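Local atomic coordinates of 11S globulin (Wrightia tinctoria, PDB entry 5WXU), a protein that probably serves as a seed storage protein, a hexameric 11S globulin of the cupin family, and binds the plant hormone auxin (indole-3-acetic acid). Residues B[55-60]-B[64-69]; B[83-86]-B[92-95]. One frame throughout, in Å; residues are numbered along the deposited sequence.

In the fold
Contact 1 is the hairpin of strands 56-60 and 63-67 at the margin of a sheet, partly buried, held by a backbone ladder and by a charged, aromatic cluster on one face. Contact 2 lies in the interior, where 83-86 and 92-95, strands of two different sheets, meet through two rings alone, beside a phosphate. The two contacts share one sheet, in which strand 63-67 is the immediate neighbour of strand 80-87. They also touch through side chains: Glu66 forms a salt bridge with Arg84 on one face, and Ser65 probably hydrogen-bonds His85 on the other. Contact 1 thus rests mainly on backbone bonds, contact 2 on ring packing with a polar anion at its edge.

Contact 1: B[55-60]-B[64-69]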
loop_
_atom_site.group_PDB
_atom_site.type_symbol
_atom_site.label_atom_id
_atom_site.label_comp_id
_atom_site.label_asym_id
_atom_site.label_seq_id
_atom_site.Cartn_x
_atom_site.Cartn_y
_atom_site.Cartn_z
ATOM N N ALA B 55 -6.786 -41.473 -1.627
ATOM C CA ALA B 55 -7.175 -42.411 -2.689
ATOM C C ALA B 55 -5.996 -43.219 -3.146
ATOM O O ALA B 55 -6.191 -44.130 -3.936
ATOM C CB ALA B 55 -7.782 -41.691 -3.871
ATOM N N HIS B 56 -4.792 -42.855 -2.743
ATOM C CA HIS B 56 -3.595 -43.490 -3.285
ATOM C C HIS B 56 -2.523 -43.287 -2.247
ATOM O O HIS B 56 -2.490 -42.241 -1.556
ATOM C CB HIS B 56 -3.253 -42.840 -4.623
ATOM C CG HIS B 56 -2.187 -43.534 -5.430
ATOM N ND1 HIS B 56 -2.470 -44.445 -6.425
ATOM C CD2 HIS B 56 -0.837 -43.362 -5.460
ATOM C CE1 HIS B 56 -1.340 -44.830 -7.009
ATOM N NE2 HIS B 56 -0.334 -44.191 -6.439
ATOM N N ARG B 57 -1.650 -44.270 -2.153
ATOM C CA ARG B 57 -0.521 -44.277 -1.258
ATOM C C ARG B 57 0.737 -44.484 -2.079
ATOM O O ARG B 57 0.780 -45.342 -2.948
ATOM C CB ARG B 57 -0.660 -45.417 -0.255
ATOM C CG ARG B 57 0.373 -45.433 0.857
ATOM C CD ARG B 57 0.087 -46.516 1.903
ATOM N NE ARG B 57 -0.880 -46.137 2.949
ATOM C CZ ARG B 57 -0.839 -46.584 4.204
ATOM N NH1 ARG B 57 0.141 -47.391 4.612
ATOM N NH2 ARG B 57 -1.749 -46.202 5.077
ATOM N N ILE B 58 1.748 -43.686 -1.810
ATOM C CA ILE B 58 3.085 -43.905 -2.333
ATOM C C ILE B 58 4.019 -44.280 -1.213
ATOM O O ILE B 58 4.224 -43.496 -0.231
ATOM C CB ILE B 58 3.624 -42.665 -3.013
ATOM C CG1 ILE B 58 2.671 -42.237 -4.145
ATOM C CG2 ILE B 58 5.036 -42.898 -3.521
ATOM C CD1 ILE B 58 2.943 -40.830 -4.592
ATOM N N GLN B 59 4.656 -45.442 -1.375
ATOM C CA GLN B 59 5.700 -45.889 -0.449
ATOM C C GLN B 59 7.110 -45.356 -0.658
ATOM O O GLN B 59 7.657 -45.370 -1.756
ATOM C CB GLN B 59 5.823 -47.430 -0.521
ATOM C CG GLN B 59 4.826 -48.156 0.329
ATOM C CD GLN B 59 5.013 -47.871 1.812
ATOM O OE1 GLN B 59 6.113 -47.597 2.325
ATOM N NE2 GLN B 59 3.921 -47.884 2.495
ATOM N N HIS B 60 7.751 -44.955 0.402
ATOM C CA HIS B 60 9.159 -44.672 0.323
ATOM C C HIS B 60 9.898 -45.590 1.260
ATOM O O HIS B 60 9.278 -46.275 2.081
ATOM C CB HIS B 60 9.423 -43.158 0.694
ATOM C CG HIS B 60 8.422 -42.210 0.086
ATOM N ND1 HIS B 60 8.418 -41.893 -1.255
ATOM C CD2 HIS B 60 7.386 -41.516 0.637
ATOM C CE1 HIS B 60 7.394 -41.095 -1.515
ATOM N NE2 HIS B 60 6.741 -40.866 -0.396
ATOM N N TYR B 64 5.684 -42.804 3.844
ATOM C CA TYR B 64 4.762 -42.875 2.764
ATOM C C TYR B 64 3.948 -41.595 2.606
ATOM O O TYR B 64 3.893 -40.773 3.531
ATOM C CB TYR B 64 3.779 -44.028 2.905
ATOM C CG TYR B 64 2.966 -44.060 4.173
ATOM C CD1 TYR B 64 3.403 -44.745 5.300
ATOM C CD2 TYR B 64 1.710 -43.448 4.202
ATOM C CE1 TYR B 64 2.622 -44.758 6.480
ATOM C CE2 TYR B 64 0.933 -43.490 5.321
ATOM C CZ TYR B 64 1.386 -44.155 6.450
ATOM O OH TYR B 64 0.567 -44.179 7.551
ATOM N N SER B 65 3.374 -41.446 1.421
ATOM C CA SER B 65 2.539 -40.281 1.100
ATOM C C SER B 65 1.190 -40.676 0.643
ATOM O O SER B 65 1.074 -41.379 -0.336
ATOM C CB SER B 65 3.234 -39.441 0.017
ATOM O OG SER B 65 4.548 -39.061 0.435
ATOM N N GLU B 66 0.135 -40.145 1.253
ATOM C CA GLU B 66 -1.235 -40.455 0.866
ATOM C C GLU B 66 -1.816 -39.249 0.214
ATOM O O GLU B 66 -1.705 -38.128 0.790
ATOM C CB GLU B 66 -2.084 -40.825 2.084
ATOM C CG GLU B 66 -1.483 -41.952 2.915
ATOM C CD GLU B 66 -2.471 -42.366 4.028
ATOM O OE1 GLU B 66 -2.503 -41.740 5.085
ATOM O OE2 GLU B 66 -3.224 -43.312 3.831
ATOM N N ILE B 67 -2.401 -39.451 -0.958
ATOM C CA ILE B 67 -2.923 -38.384 -1.801
ATOM C C ILE B 67 -4.413 -38.466 -1.930
ATOM O O ILE B 67 -4.961 -39.538 -2.268
ATOM C CB ILE B 67 -2.254 -38.419 -3.170
ATOM C CG1 ILE B 67 -0.757 -38.325 -2.996
ATOM C CG2 ILE B 67 -2.829 -37.331 -4.074
ATOM C CD1 ILE B 67 -0.040 -38.623 -4.293
ATOM N N TRP B 68 -5.118 -37.337 -1.690
ATOM C CA TRP B 68 -6.568 -37.277 -1.949
ATOM C C TRP B 68 -6.733 -37.117 -3.424
ATOM O O TRP B 68 -5.876 -36.501 -4.124
ATOM C CB TRP B 68 -7.256 -36.115 -1.210
ATOM C CG TRP B 68 -7.602 -36.382 0.253
ATOM C CD1 TRP B 68 -8.814 -36.659 0.666
ATOM C CD2 TRP B 68 -6.737 -36.457 1.425
ATOM N NE1 TRP B 68 -8.825 -36.892 2.000
ATOM C CE2 TRP B 68 -7.566 -36.765 2.510
ATOM C CE3 TRP B 68 -5.352 -36.249 1.668
ATOM C CZ2 TRP B 68 -7.094 -36.911 3.809
ATOM C CZ3 TRP B 68 -4.889 -36.358 2.973
ATOM C CH2 TRP B 68 -5.759 -36.682 4.035
ATOM N N ASP B 69 -7.822 -37.679 -3.947
ATOM C CA ASP B 69 -8.040 -37.667 -5.394
ATOM C C ASP B 69 -8.180 -36.202 -5.889
ATOM O O ASP B 69 -9.167 -35.558 -5.608
ATOM C CB ASP B 69 -9.330 -38.400 -5.728
ATOM C CG ASP B 69 -9.530 -38.623 -7.199
ATOM O OD1 ASP B 69 -8.910 -37.940 -8.076
ATOM O OD2 ASP B 69 -10.387 -39.452 -7.497
#
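Arg57 lies over Tyr64 and beside Glu66, all three on the same face of an antiparallel beta hairpin. With its CG anti to the backbone N (chi1 -173°), the arginine in the conformer described, one of two modelled, reaches over the partner strand. Beyond CB, its CG passes 4.1 Å from Tyr64 CD2, and CD stands above that ring carbon, 4.2 Å from it. The chain then bends at chi3, and NE runs on above the ring. CZ settles 3.7 Å from Tyr64 CE2, NH1 stands over the ring centre, and the two planes differ by just 9°: an offset stack that is also a cation-pi contact. NH2 turns to Glu66 OE2, 3.5 Å away, a salt bridge with a weak hydrogen bond. Arginine suits this place because its flat cation can lie on a ring and still offer N-H groups at its edge. A leucine in place of Tyr64 would probably deprive the guanidinium of its flat support and leave it freer to swing away from Glu66. On the other face, Ile58 CD1 meets Ile67 CD1 at 3.7 Å, and His60 NE2 shares a hydrogen bond with Ser65 OG at 3.0 Å; that buried hydroxyl probably also bonds His85 ND1. Paired backbone bonds join Ile58 with Ser65, while at the far end Ala55 and His56 both face Ile67 in a classic beta bulge. There Ile67 O takes a strong bond from Ala55 N (2.7 Å) and a weak one from His56 N. Strand 56-60 is outermost in its sheet within this chain; strand 63-67 pairs on its other side with strand 80-87, where Arg84 takes Glu66 OE1, and Trp222 of strand 221-224 covers Ile58, His60 and Ser65.

Contact 2: B[83-86]-B[92-95]; sequences TRHV and LFVP. With PO4 (phosphate ion), chain N.
Phe93 presents its ring edge to a face of the His85 imidazole, and this one pair of side chains makes the whole contact. The rings' centroids are 4.4 Å apart and their planes inclined at 52°, an edge-to-face pair well short of perpendicular. Phe93 CZ does most of the touching: it comes within 3.4 Å of His85 CE1 and lies over the rim of the imidazole, while Phe93 CE2 approaches CD2 of the same ring at 3.7 Å. The imidazole's opposite face is covered by the methyl CG2 of Thr83, two residues back on the same strand, so the ring is packed on both faces. The loose part is the backbone: the CA atoms of His85 and Phe93 stand 9.2 Å apart, bridged by just these two rings. Such spacing belongs to the cupin beta barrel, in which strand 80-87 of one sheet faces strand 91-98 of another and side chains fill the interior. A chi1 near 180° sends the Phe93 ring across that interior, and a long apolar ring suits the place because it can bridge the gap and present C-H groups to the imidazole. The edge of the imidazole is polar, held by bonds instead of packing. His85 NE2 donates to O4 of a phosphate ion, most likely picked up during crystallisation, at 3.0 Å and with a bent N-H...O angle of 146°; the negative ion may favour a positively charged imidazole. Ser96, Asn98, His168 and Arg199 supply the ion's further hydrogen bonds. Histidine serves both environments, its faces accepting packing while its nitrogens reach polar partners: ND1 probably hydrogen-bonds Ser65 OG. On the other side of strand 91-98, Leu92 and Val94 pack against Val437 of a second subunit.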
loop_
_atom_site.group_PDB
_atom_site.type_symbol
_atom_site.label_atom_id
_atom_site.label_comp_id
_atom_site.label_asym_id
_atom_site.label_seq_id
_atom_site.Cartn_x
_atom_site.Cartn_y
_atom_site.Cartn_z
ATOM N N THR B 83 -2.415 -33.743 0.629
ATOM C CA THR B 83 -1.498 -34.860 0.850
ATOM C C THR B 83 -1.211 -35.066 2.308
ATOM O O THR B 83 -1.051 -34.114 3.070
ATOM C CB THR B 83 -0.156 -34.615 0.174
ATOM O OG1 THR B 83 -0.373 -34.176 -1.159
ATOM C CG2 THR B 83 0.712 -35.906 0.109
ATOM N N ARG B 84 -1.107 -36.342 2.715
ATOM C CA ARG B 84 -0.709 -36.690 4.113
ATOM C C ARG B 84 0.627 -37.398 4.033
ATOM O O ARG B 84 0.697 -38.560 3.552
ATOM C CB ARG B 84 -1.769 -37.518 4.846
ATOM C CG ARG B 84 -1.409 -37.870 6.259
ATOM C CD ARG B 84 -2.630 -38.302 7.071
ATOM N NE ARG B 84 -3.252 -39.514 6.557
ATOM C CZ ARG B 84 -4.547 -39.858 6.598
ATOM N NH1 ARG B 84 -5.535 -39.046 7.061
ATOM N NH2 ARG B 84 -4.892 -41.096 6.136
ATOM N N HIS B 85 1.684 -36.736 4.489
ATOM C CA HIS B 85 2.971 -37.423 4.511
ATOM C C HIS B 85 3.210 -38.008 5.876
ATOM O O HIS B 85 2.924 -37.390 6.871
ATOM C CB HIS B 85 4.122 -36.489 4.165
ATOM C CG HIS B 85 4.087 -35.927 2.795
ATOM N ND1 HIS B 85 4.306 -36.669 1.637
ATOM C CD2 HIS B 85 3.876 -34.636 2.376
ATOM C CE1 HIS B 85 4.247 -35.862 0.584
ATOM N NE2 HIS B 85 3.980 -34.622 1.007
ATOM N N VAL B 86 3.783 -39.234 5.914
ATOM C CA VAL B 86 4.014 -39.894 7.151
ATOM C C VAL B 86 5.473 -40.266 7.098
ATOM O O VAL B 86 5.864 -41.007 6.205
ATOM C CB VAL B 86 3.080 -41.099 7.346
ATOM C CG1 VAL B 86 3.499 -41.857 8.608
ATOM C CG2 VAL B 86 1.634 -40.621 7.468
ATOM N N LEU B 92 14.210 -38.668 6.294
ATOM C CA LEU B 92 14.506 -37.398 5.609
ATOM C C LEU B 92 13.660 -37.288 4.343
ATOM O O LEU B 92 13.764 -38.131 3.430
ATOM C CB LEU B 92 16.012 -37.300 5.345
ATOM C CG LEU B 92 16.531 -36.202 4.429
ATOM C CD1 LEU B 92 16.136 -34.851 5.066
ATOM C CD2 LEU B 92 18.044 -36.306 4.271
ATOM N N PHE B 93 12.751 -36.279 4.286
ATOM C CA PHE B 93 11.927 -36.033 3.154
ATOM C C PHE B 93 12.759 -35.141 2.205
ATOM O O PHE B 93 13.185 -34.049 2.585
ATOM C CB PHE B 93 10.615 -35.330 3.618
ATOM C CG PHE B 93 9.551 -35.139 2.562
ATOM C CD1 PHE B 93 9.450 -35.908 1.427
ATOM C CD2 PHE B 93 8.541 -34.200 2.782
ATOM C CE1 PHE B 93 8.406 -35.772 0.536
ATOM C CE2 PHE B 93 7.488 -34.029 1.858
ATOM C CZ PHE B 93 7.442 -34.805 0.715
ATOM N N VAL B 94 13.086 -35.690 1.032
ATOM C CA VAL B 94 13.979 -35.117 0.045
ATOM C C VAL B 94 13.463 -33.676 -0.280
ATOM O O VAL B 94 12.270 -33.491 -0.512
ATOM C CB VAL B 94 14.002 -35.978 -1.196
ATOM C CG1 VAL B 94 14.784 -35.344 -2.331
ATOM C CG2 VAL B 94 14.615 -37.370 -0.896
ATOM N N PRO B 95 14.391 -32.736 -0.336
ATOM C CA PRO B 95 13.959 -31.417 -0.719
ATOM C C PRO B 95 13.222 -31.335 -2.048
ATOM O O PRO B 95 13.561 -32.006 -3.020
ATOM C CB PRO B 95 15.265 -30.663 -0.817
ATOM C CG PRO B 95 16.273 -31.459 0.027
ATOM C CD PRO B 95 15.857 -32.817 -0.251
HETATM P P PO4 N . 5.639 -31.544 -1.337
HETATM O O1 PO4 N . 6.564 -31.561 -2.656
HETATM O O2 PO4 N . 6.174 -31.063 0.001
HETATM O O3 PO4 N . 4.628 -30.404 -1.512
HETATM O O4 PO4 N . 4.658 -32.709 -1.186
#